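Local coordinates for putative branched chain amino acid ABC transporter, periplasmic amino acid-binding protein (Brucella ovis, PDB 4XFK) that probably binds leucine, isoleucine, valine and related amino acids in the periplasm and hands them to an ABC transporter, at residues Asn174-Asn179 with Tyr185-Lys190; Ile140-Val145 with Tyr166-Asp171. The protein carries 1 engineered substitution. One frame throughout, in Å; residues are numbered along the deposited sequence. Where two conformers were deposited one is given.

Interaction 1: residues Asn174-Asn179 with Tyr185-Lys190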
ATOM      1  N   ASN A 174       6.589  16.149  -2.084  1.00  9.75           N
ATOM      2  CA  ASN A 174       8.036  16.316  -1.993  1.00 10.82           C
ATOM      3  C   ASN A 174       8.763  15.399  -2.980  1.00 11.45           C
ATOM      4  O   ASN A 174       9.747  15.790  -3.597  1.00 12.32           O
ATOM      5  CB  ASN A 174       8.532  16.081  -0.563  1.00 11.90           C
ATOM      6  CG  ASN A 174       8.124  17.194   0.391  1.00 12.87           C
ATOM      7  OD1 ASN A 174       7.802  18.305  -0.030  1.00 17.90           O
ATOM      8  ND2 ASN A 174       8.153  16.902   1.687  1.00 14.73           N
ATOM      9  N   THR A 175       8.256  14.182  -3.138  1.00 10.27           N
ATOM     10  CA  THR A 175       8.820  13.221  -4.084  1.00 10.71           C
ATOM     11  C   THR A 175       8.671  13.691  -5.529  1.00  9.82           C
ATOM     12  O   THR A 175       9.633  13.684  -6.297  1.00 10.35           O
ATOM     13  CB  THR A 175       8.136  11.853  -3.931  1.00 10.10           C
ATOM     14  OG1 THR A 175       8.368  11.345  -2.613  1.00 11.16           O
ATOM     15  CG2 THR A 175       8.675  10.866  -4.953  1.00 11.13           C
ATOM     16  N   VAL A 176       7.466  14.119  -5.892  1.00  9.74           N
ATOM     17  CA  VAL A 176       7.197  14.597  -7.241  1.00  9.75           C
ATOM     18  C   VAL A 176       8.082  15.808  -7.582  1.00 10.14           C
ATOM     19  O   VAL A 176       8.654  15.882  -8.669  1.00 11.67           O
ATOM     20  CB  VAL A 176       5.696  14.931  -7.408  1.00 10.06           C
ATOM     21  CG1 VAL A 176       5.450  15.746  -8.669  1.00 11.97           C
ATOM     22  CG2 VAL A 176       4.863  13.649  -7.414  1.00 10.74           C
ATOM     23  N   VAL A 177       8.218  16.734  -6.636  1.00 10.88           N
ATOM     24  CA  VAL A 177       9.091  17.895  -6.808  1.00 12.37           C
ATOM     25  C   VAL A 177      10.560  17.478  -6.918  1.00 14.70           C
ATOM     26  O   VAL A 177      11.280  17.980  -7.771  1.00 15.11           O
ATOM     27  CB  VAL A 177       8.909  18.894  -5.646  1.00 13.62           C
ATOM     28  CG1 VAL A 177      10.017  19.948  -5.639  1.00 15.35           C
ATOM     29  CG2 VAL A 177       7.538  19.546  -5.730  1.00 13.63           C
ATOM     30  N   ALA A 178      10.994  16.544  -6.072  1.00 14.94           N
ATOM     31  CA  ALA A 178      12.389  16.102  -6.072  1.00 16.53           C
ATOM     32  C   ALA A 178      12.792  15.418  -7.375  1.00 15.93           C
ATOM     33  O   ALA A 178      13.944  15.531  -7.800  1.00 18.88           O
ATOM     34  CB  ALA A 178      12.670  15.187  -4.881  1.00 16.95           C
ATOM     35  N   ASN A 179      11.847  14.725  -8.008  1.00 13.04           N
ATOM     36  CA  ASN A 179      12.131  13.960  -9.223  1.00 13.96           C
ATOM     37  C   ASN A 179      11.981  14.755 -10.522  1.00 12.32           C
ATOM     38  O   ASN A 179      12.315  14.258 -11.602  1.00 14.24           O
ATOM     39  CB  ASN A 179      11.235  12.718  -9.292  1.00 14.41           C
ATOM     40  CG  ASN A 179      11.576  11.689  -8.236  1.00 15.02           C
ATOM     41  OD1 ASN A 179      12.704  11.631  -7.752  1.00 19.07           O
ATOM     42  ND2 ASN A 179      10.601  10.865  -7.877  1.00 13.14           N
ATOM     43  N   TYR A 185       9.837  16.946 -15.890  1.00 17.49           N
ATOM     44  CA  TYR A 185       8.623  17.732 -15.938  1.00 16.81           C
ATOM     45  C   TYR A 185       8.838  18.943 -15.052  1.00 18.02           C
ATOM     46  O   TYR A 185       9.696  18.931 -14.167  1.00 18.51           O
ATOM     47  CB  TYR A 185       7.410  16.909 -15.484  1.00 16.73           C
ATOM     48  CG  TYR A 185       7.628  16.175 -14.180  1.00 14.21           C
ATOM     49  CD1 TYR A 185       7.404  16.805 -12.963  1.00 12.55           C
ATOM     50  CD2 TYR A 185       8.067  14.851 -14.162  1.00 12.65           C
ATOM     51  CE1 TYR A 185       7.613  16.151 -11.764  1.00 12.60           C
ATOM     52  CE2 TYR A 185       8.277  14.185 -12.966  1.00 12.70           C
ATOM     53  CZ  TYR A 185       8.047  14.840 -11.774  1.00 12.26           C
ATOM     54  OH  TYR A 185       8.261  14.188 -10.584  1.00 11.17           O
ATOM     55  N   GLU A 186       8.087  20.000 -15.317  1.00 18.23           N
ATOM     56  CA  GLU A 186       8.064  21.139 -14.423  1.00 20.20           C
ATOM     57  C   GLU A 186       6.799  21.053 -13.592  1.00 18.87           C
ATOM     58  O   GLU A 186       5.707  20.875 -14.135  1.00 19.29           O
ATOM     59  CB  GLU A 186       8.081  22.443 -15.216  1.00 21.86           C
ATOM     60  CG  GLU A 186       8.053  23.689 -14.344  1.00 26.20           C
ATOM     61  CD  GLU A 186       7.917  24.972 -15.136  1.00 30.50           C
ATOM     62  OE1 GLU A 186       8.290  24.996 -16.330  1.00 31.67           O
ATOM     63  OE2 GLU A 186       7.431  25.960 -14.551  1.00 32.16           O
ATOM     64  N   VAL A 187       6.945  21.165 -12.278  1.00 17.90           N
ATOM     65  CA  VAL A 187       5.781  21.245 -11.412  1.00 18.15           C
ATOM     66  C   VAL A 187       5.296  22.693 -11.452  1.00 18.98           C
ATOM     67  O   VAL A 187       5.779  23.552 -10.707  1.00 20.81           O
ATOM     68  CB  VAL A 187       6.088  20.772  -9.973  1.00 17.76           C
ATOM     69  CG1 VAL A 187       4.832  20.798  -9.124  1.00 17.13           C
ATOM     70  CG2 VAL A 187       6.661  19.357 -10.000  1.00 17.62           C
ATOM     71  N   VAL A 188       4.362  22.955 -12.363  1.00 18.77           N
ATOM     72  CA  VAL A 188       3.883  24.309 -12.641  1.00 19.72           C
ATOM     73  C   VAL A 188       3.175  24.902 -11.433  1.00 18.84           C
ATOM     74  O   VAL A 188       3.322  26.088 -11.122  1.00 21.00           O
ATOM     75  CB  VAL A 188       2.912  24.305 -13.841  1.00 21.92           C
ATOM     76  CG1 VAL A 188       2.233  25.660 -14.003  1.00 22.68           C
ATOM     77  CG2 VAL A 188       3.646  23.916 -15.111  1.00 22.71           C
ATOM     78  N   ASP A 189       2.393  24.069 -10.756  1.00 17.92           N
ATOM     79  CA  ASP A 189       1.660  24.512  -9.588  1.00 18.69           C
ATOM     80  C   ASP A 189       1.387  23.291  -8.728  1.00 17.61           C
ATOM     81  O   ASP A 189       1.493  22.158  -9.198  1.00 17.79           O
ATOM     82  CB  ASP A 189       0.359  25.209 -10.014  1.00 21.23           C
ATOM     83  CG  ASP A 189      -0.203  26.121  -8.941  1.00 24.42           C
ATOM     84  OD1 ASP A 189       0.447  26.283  -7.886  1.00 26.36           O
ATOM     85  OD2 ASP A 189      -1.297  26.690  -9.161  1.00 26.35           O
ATOM     86  N   LYS A 190       1.080  23.521  -7.460  1.00 19.46           N
ATOM     87  CA  LYS A 190       0.822  22.423  -6.542  1.00 20.67           C
ATOM     88  C   LYS A 190      -0.122  22.845  -5.429  1.00 19.57           C
ATOM     89  O   LYS A 190      -0.233  24.030  -5.107  1.00 21.94           O
ATOM     90  CB  LYS A 190       2.132  21.874  -5.968  1.00 22.59           C
ATOM     91  CG  LYS A 190       2.941  22.876  -5.170  1.00 24.09           C
ATOM     92  CD  LYS A 190       4.377  22.403  -4.993  1.00 25.89           C
ATOM     93  CE  LYS A 190       5.261  23.528  -4.482  1.00 29.52           C
ATOM     94  NZ  LYS A 190       6.691  23.111  -4.399  1.00 30.38           N
TER
HETATM   95  O   HOH W   1       8.066  11.547  -9.287  1.00 13.45           O
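In the beta-alpha-beta unit built from strand 158-164, helix 167-184 and strand 186-193, residues 174-179 and 185-190 meet where the chain leaves the helix and turns back into the second strand. Tyr185 makes the polar link: its OH donates to Val176 O at 2.6 Å, in the carbonyl plane and on a lone pair, with a C=O...O angle of 123°. A water also donates to this hydroxyl (2.9 Å from water O to Tyr185 OH) and accepts from Asn179 ND2, so the phenol oxygen is gripped from two directions. With CG set between the backbone N and the carbonyl carbon (chi1 49°), the ring reaches back to the helix, crossing the Val176 side chain at about a right angle; Val176 CG1 lies 3.8 Å from Tyr185 CE1. Beside the ring lies the apolar seam. Val187 sets its CB toward the helix, and its CG2 meets Val176 CG1 at 4.0 Å while lying in the plane of the Tyr185 ring, at its edge. Farther along the strand, Lys190 stretches out beyond CG across Val177, bringing NZ to 3.9 Å from Val177 CG2, and it also touches Glu173. Tyr185 also touches Ala159 of strand 158-164, and its ring meets that of Phe217. The axes of the two short segments, at 129° between their N-to-C directions, come within 8.5 Å, the helix-on-sheet packing of a beta-alpha-beta crossover in an alpha/beta lobe.

Interaction 2: residues Ile140-Val145 with Tyr166-Asp171. Engineered in segment 140-145: Arg141 (natural residue His). With ACT (acetate ion), chain B.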
ATOM      1  N   ILE A 140       8.749   5.009  -4.033  1.00  7.35           N
ATOM      2  CA  ILE A 140       8.578   3.941  -5.004  1.00  6.90           C
ATOM      3  C   ILE A 140       7.398   4.239  -5.938  1.00  7.16           C
ATOM      4  O   ILE A 140       7.516   4.103  -7.161  1.00  7.90           O
ATOM      5  CB  ILE A 140       8.371   2.581  -4.302  1.00  7.23           C
ATOM      6  CG1 ILE A 140       9.609   2.211  -3.465  1.00  8.29           C
ATOM      7  CG2 ILE A 140       8.026   1.502  -5.319  1.00  8.56           C
ATOM      8  CD1 ILE A 140       9.407   0.994  -2.562  1.00  8.95           C
ATOM      9  N   ARG A 141       6.261   4.640  -5.364  1.00  7.14           N
ATOM     10  CA  ARG A 141       5.078   4.946  -6.167  1.00  6.90           C
ATOM     11  C   ARG A 141       5.376   5.989  -7.244  1.00  6.25           C
ATOM     12  O   ARG A 141       5.046   5.804  -8.422  1.00  7.31           O
ATOM     13  CB  ARG A 141       3.937   5.481  -5.295  1.00  6.47           C
ATOM     14  CG  ARG A 141       3.272   4.473  -4.370  1.00  6.76           C
ATOM     15  CD  ARG A 141       2.425   3.442  -5.082  1.00  6.67           C
ATOM     16  NE  ARG A 141       1.649   2.704  -4.091  1.00  5.84           N
ATOM     17  CZ  ARG A 141       0.790   1.729  -4.374  1.00  5.92           C
ATOM     18  NH1 ARG A 141       0.567   1.374  -5.633  1.00  6.64           N
ATOM     19  NH2 ARG A 141       0.155   1.103  -3.393  1.00  7.11           N
ATOM     20  N   PHE A 142       5.979   7.102  -6.837  1.00  6.64           N
ATOM     21  CA  PHE A 142       6.024   8.252  -7.731  1.00  7.89           C
ATOM     22  C   PHE A 142       7.217   8.304  -8.661  1.00  8.03           C
ATOM     23  O   PHE A 142       7.116   8.850  -9.752  1.00  9.55           O
ATOM     24  CB  PHE A 142       5.641   9.551  -7.009  1.00  8.33           C
ATOM     25  CG  PHE A 142       4.179   9.582  -6.719  1.00  7.68           C
ATOM     26  CD1 PHE A 142       3.285  10.043  -7.679  1.00  9.09           C
ATOM     27  CD2 PHE A 142       3.679   8.998  -5.560  1.00  7.74           C
ATOM     28  CE1 PHE A 142       1.922   9.989  -7.461  1.00  8.71           C
ATOM     29  CE2 PHE A 142       2.307   8.933  -5.336  1.00  7.97           C
ATOM     30  CZ  PHE A 142       1.430   9.413  -6.292  1.00  7.48           C
ATOM     31  N   LYS A 143       8.317   7.667  -8.281  1.00  8.73           N
ATOM     32  CA  LYS A 143       9.406   7.434  -9.218  0.50  9.70           C
ATOM     33  C   LYS A 143       8.926   6.509 -10.327  1.00  8.49           C
ATOM     34  O   LYS A 143       9.081   6.798 -11.513  1.00 10.36           O
ATOM     35  CB  LYS A 143      10.593   6.785  -8.511  0.50 11.32           C
ATOM     36  CG  LYS A 143      11.606   6.196  -9.478  0.50 14.22           C
ATOM     37  CD  LYS A 143      12.625   5.298  -8.781  0.50 15.88           C
ATOM     38  CE  LYS A 143      12.053   3.924  -8.422  0.50 13.82           C
ATOM     39  NZ  LYS A 143      11.431   3.884  -7.069  0.50 10.07           N
ATOM     40  N   THR A 144       8.329   5.377  -9.938  1.00  7.09           N
ATOM     41  CA  THR A 144       7.920   4.404 -10.948  1.00  7.90           C
ATOM     42  C   THR A 144       6.821   4.918 -11.875  1.00  7.98           C
ATOM     43  O   THR A 144       6.892   4.686 -13.081  1.00  8.97           O
ATOM     44  CB  THR A 144       7.547   3.005 -10.371  1.00  8.17           C
ATOM     45  OG1 THR A 144       6.448   3.119  -9.460  1.00  7.98           O
ATOM     46  CG2 THR A 144       8.735   2.354  -9.662  1.00  8.66           C
ATOM     47  N   VAL A 145       5.819   5.615 -11.338  1.00  7.95           N
ATOM     48  CA  VAL A 145       4.746   6.084 -12.207  1.00  8.05           C
ATOM     49  C   VAL A 145       5.279   7.084 -13.233  1.00  8.30           C
ATOM     50  O   VAL A 145       4.946   7.013 -14.422  1.00  8.64           O
ATOM     51  CB  VAL A 145       3.509   6.633 -11.427  1.00  8.60           C
ATOM     52  CG1 VAL A 145       3.736   8.050 -10.891  1.00  8.73           C
ATOM     53  CG2 VAL A 145       2.274   6.572 -12.305  1.00  9.09           C
ATOM     54  N   TYR A 166      -1.493  15.648   4.901  1.00  8.70           N
ATOM     55  CA  TYR A 166      -0.981  14.860   6.025  1.00  8.54           C
ATOM     56  C   TYR A 166       0.304  14.195   5.552  1.00  8.34           C
ATOM     57  O   TYR A 166       0.718  14.411   4.409  1.00  8.47           O
ATOM     58  CB  TYR A 166      -2.004  13.847   6.572  1.00  7.92           C
ATOM     59  CG  TYR A 166      -2.301  12.609   5.745  1.00  7.78           C
ATOM     60  CD1 TYR A 166      -2.973  12.692   4.530  1.00  7.37           C
ATOM     61  CD2 TYR A 166      -1.965  11.341   6.224  1.00  7.84           C
ATOM     62  CE1 TYR A 166      -3.284  11.552   3.800  1.00  6.99           C
ATOM     63  CE2 TYR A 166      -2.264  10.198   5.503  1.00  7.49           C
ATOM     64  CZ  TYR A 166      -2.924  10.306   4.290  1.00  7.12           C
ATOM     65  OH  TYR A 166      -3.241   9.178   3.563  1.00  7.17           O
ATOM     66  N   SER A 167       0.939  13.400   6.411  1.00  8.61           N
ATOM     67  CA  SER A 167       2.281  12.881   6.125  1.00  8.75           C
ATOM     68  C   SER A 167       2.392  12.278   4.725  1.00  7.38           C
ATOM     69  O   SER A 167       3.323  12.590   3.980  1.00  8.57           O
ATOM     70  CB  SER A 167       2.732  11.872   7.186  1.00  9.87           C
ATOM     71  OG  SER A 167       1.859  10.766   7.215  1.00 10.42           O
ATOM     72  N   TRP A 168       1.426  11.439   4.358  1.00  7.38           N
ATOM     73  CA  TRP A 168       1.459  10.772   3.059  1.00  7.57           C
ATOM     74  C   TRP A 168       1.465  11.754   1.882  1.00  6.43           C
ATOM     75  O   TRP A 168       2.315  11.669   0.991  1.00  6.69           O
ATOM     76  CB  TRP A 168       0.280   9.797   2.940  1.00  7.12           C
ATOM     77  CG  TRP A 168      -0.045   9.417   1.525  1.00  6.68           C
ATOM     78  CD1 TRP A 168      -1.177   9.748   0.831  1.00  6.95           C
ATOM     79  CD2 TRP A 168       0.763   8.644   0.626  1.00  6.36           C
ATOM     80  NE1 TRP A 168      -1.128   9.226  -0.435  1.00  6.50           N
ATOM     81  CE2 TRP A 168       0.053   8.547  -0.591  1.00  5.77           C
ATOM     82  CE3 TRP A 168       2.024   8.043   0.724  1.00  6.37           C
ATOM     83  CZ2 TRP A 168       0.554   7.864  -1.702  1.00  6.47           C
ATOM     84  CZ3 TRP A 168       2.516   7.355  -0.380  1.00  6.93           C
ATOM     85  CH2 TRP A 168       1.784   7.276  -1.576  1.00  7.18           C
ATOM     86  N   GLY A 169       0.517  12.683   1.873  1.00  7.20           N
ATOM     87  CA  GLY A 169       0.393  13.605   0.761  1.00  7.27           C
ATOM     88  C   GLY A 169       1.565  14.558   0.643  1.00  7.75           C
ATOM     89  O   GLY A 169       1.986  14.911  -0.463  1.00  8.42           O
ATOM     90  N   VAL A 170       2.086  14.989   1.783  1.00  8.29           N
ATOM     91  CA  VAL A 170       3.280  15.817   1.813  1.00  8.46           C
ATOM     92  C   VAL A 170       4.455  15.053   1.201  1.00  8.39           C
ATOM     93  O   VAL A 170       5.214  15.614   0.412  1.00  8.82           O
ATOM     94  CB  VAL A 170       3.572  16.255   3.257  1.00 10.08           C
ATOM     95  CG1 VAL A 170       4.964  16.877   3.382  1.00 11.02           C
ATOM     96  CG2 VAL A 170       2.495  17.230   3.718  1.00 11.61           C
ATOM     97  N   ASP A 171       4.586  13.771   1.539  1.00  7.54           N
ATOM     98  CA  ASP A 171       5.660  12.966   0.968  1.00  8.54           C
ATOM     99  C   ASP A 171       5.515  12.811  -0.546  1.00  8.34           C
ATOM    100  O   ASP A 171       6.516  12.815  -1.274  1.00  9.18           O
ATOM    101  CB  ASP A 171       5.709  11.574   1.605  1.00  8.38           C
ATOM    102  CG  ASP A 171       6.259  11.579   3.018  1.00  9.61           C
ATOM    103  OD1 ASP A 171       6.924  12.551   3.419  1.00 11.99           O
ATOM    104  OD2 ASP A 171       6.038  10.577   3.725  1.00 10.73           O
TER
HETATM  105  C   ACT B 500      -1.454   6.303   3.420  1.00  8.13           C
HETATM  106  O   ACT B 500      -1.866   7.086   4.307  1.00  7.53           O
HETATM  107  OXT ACT B 500      -0.466   5.593   3.715  1.00  8.42           O
HETATM  108  CH3 ACT B 500      -2.124   6.228   2.084  1.00  8.58           C
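Tyr166 OH is gripped by two groups: it donates to an oxygen of an acetate ion, probably from the crystallisation liquor (Tyr166 OH to ACT O 2.6 Å), and is hydrogen-bonded to the indole NE1 of Trp221. That acetate oxygen lies at the edge of the phenol ring, near its plane, while the acetate methyl rests over one face of Trp168, 3.8 Å above the indole plane and offset toward its rim. Ser88 OG and Glu118 N hold the ion as well. With CG anti to the backbone N (chi1 161°), Trp168 swings its six-membered ring toward residues 140-145. There CH2 meets Phe142 CE2 at 4.1 Å; it arrives at the edge of the phenyl, near that ring's plane, and the two side chains cross at about a right angle. Arg141, an engineered residue in place of His, lays its CG against the indole edge, 4.2 Å from Trp168 CH2. Its guanidinium goes elsewhere, to a salt bridge from NE with Glu118 and a hydrogen bond from NH1 to Ser265 O, whereas Trp168 NE1 is held by Gly219 O. Across the two segments the helices thus meet through carbon atoms, with no polar bond between them. A carboxylate at a tyrosine hydroxyl, its methyl over an indole, is consistent with the ligand cleft between the lobes of a type I periplasmic binding protein.

In the fold
Both contacts use helix 167-184. Interaction 2 engages its first turn, facing helix 138-152 and the bound acetate; interaction 1 engages its later turns, facing the strand that follows. Their centres lie 11 Å apart and they meet directly: Phe142 packs its CB on Thr175 and its ring on Val176, so one side chain touches both the indole and a residue of the strand contact, and Asn179 rests on Lys143. The 140-145/166-171 contact is small and buried, ring edges near a polar pocket, whereas the 174-179/185-190 contact is larger and partly buried, with a tyrosine hydroxyl, a water, valines and a surface lysine.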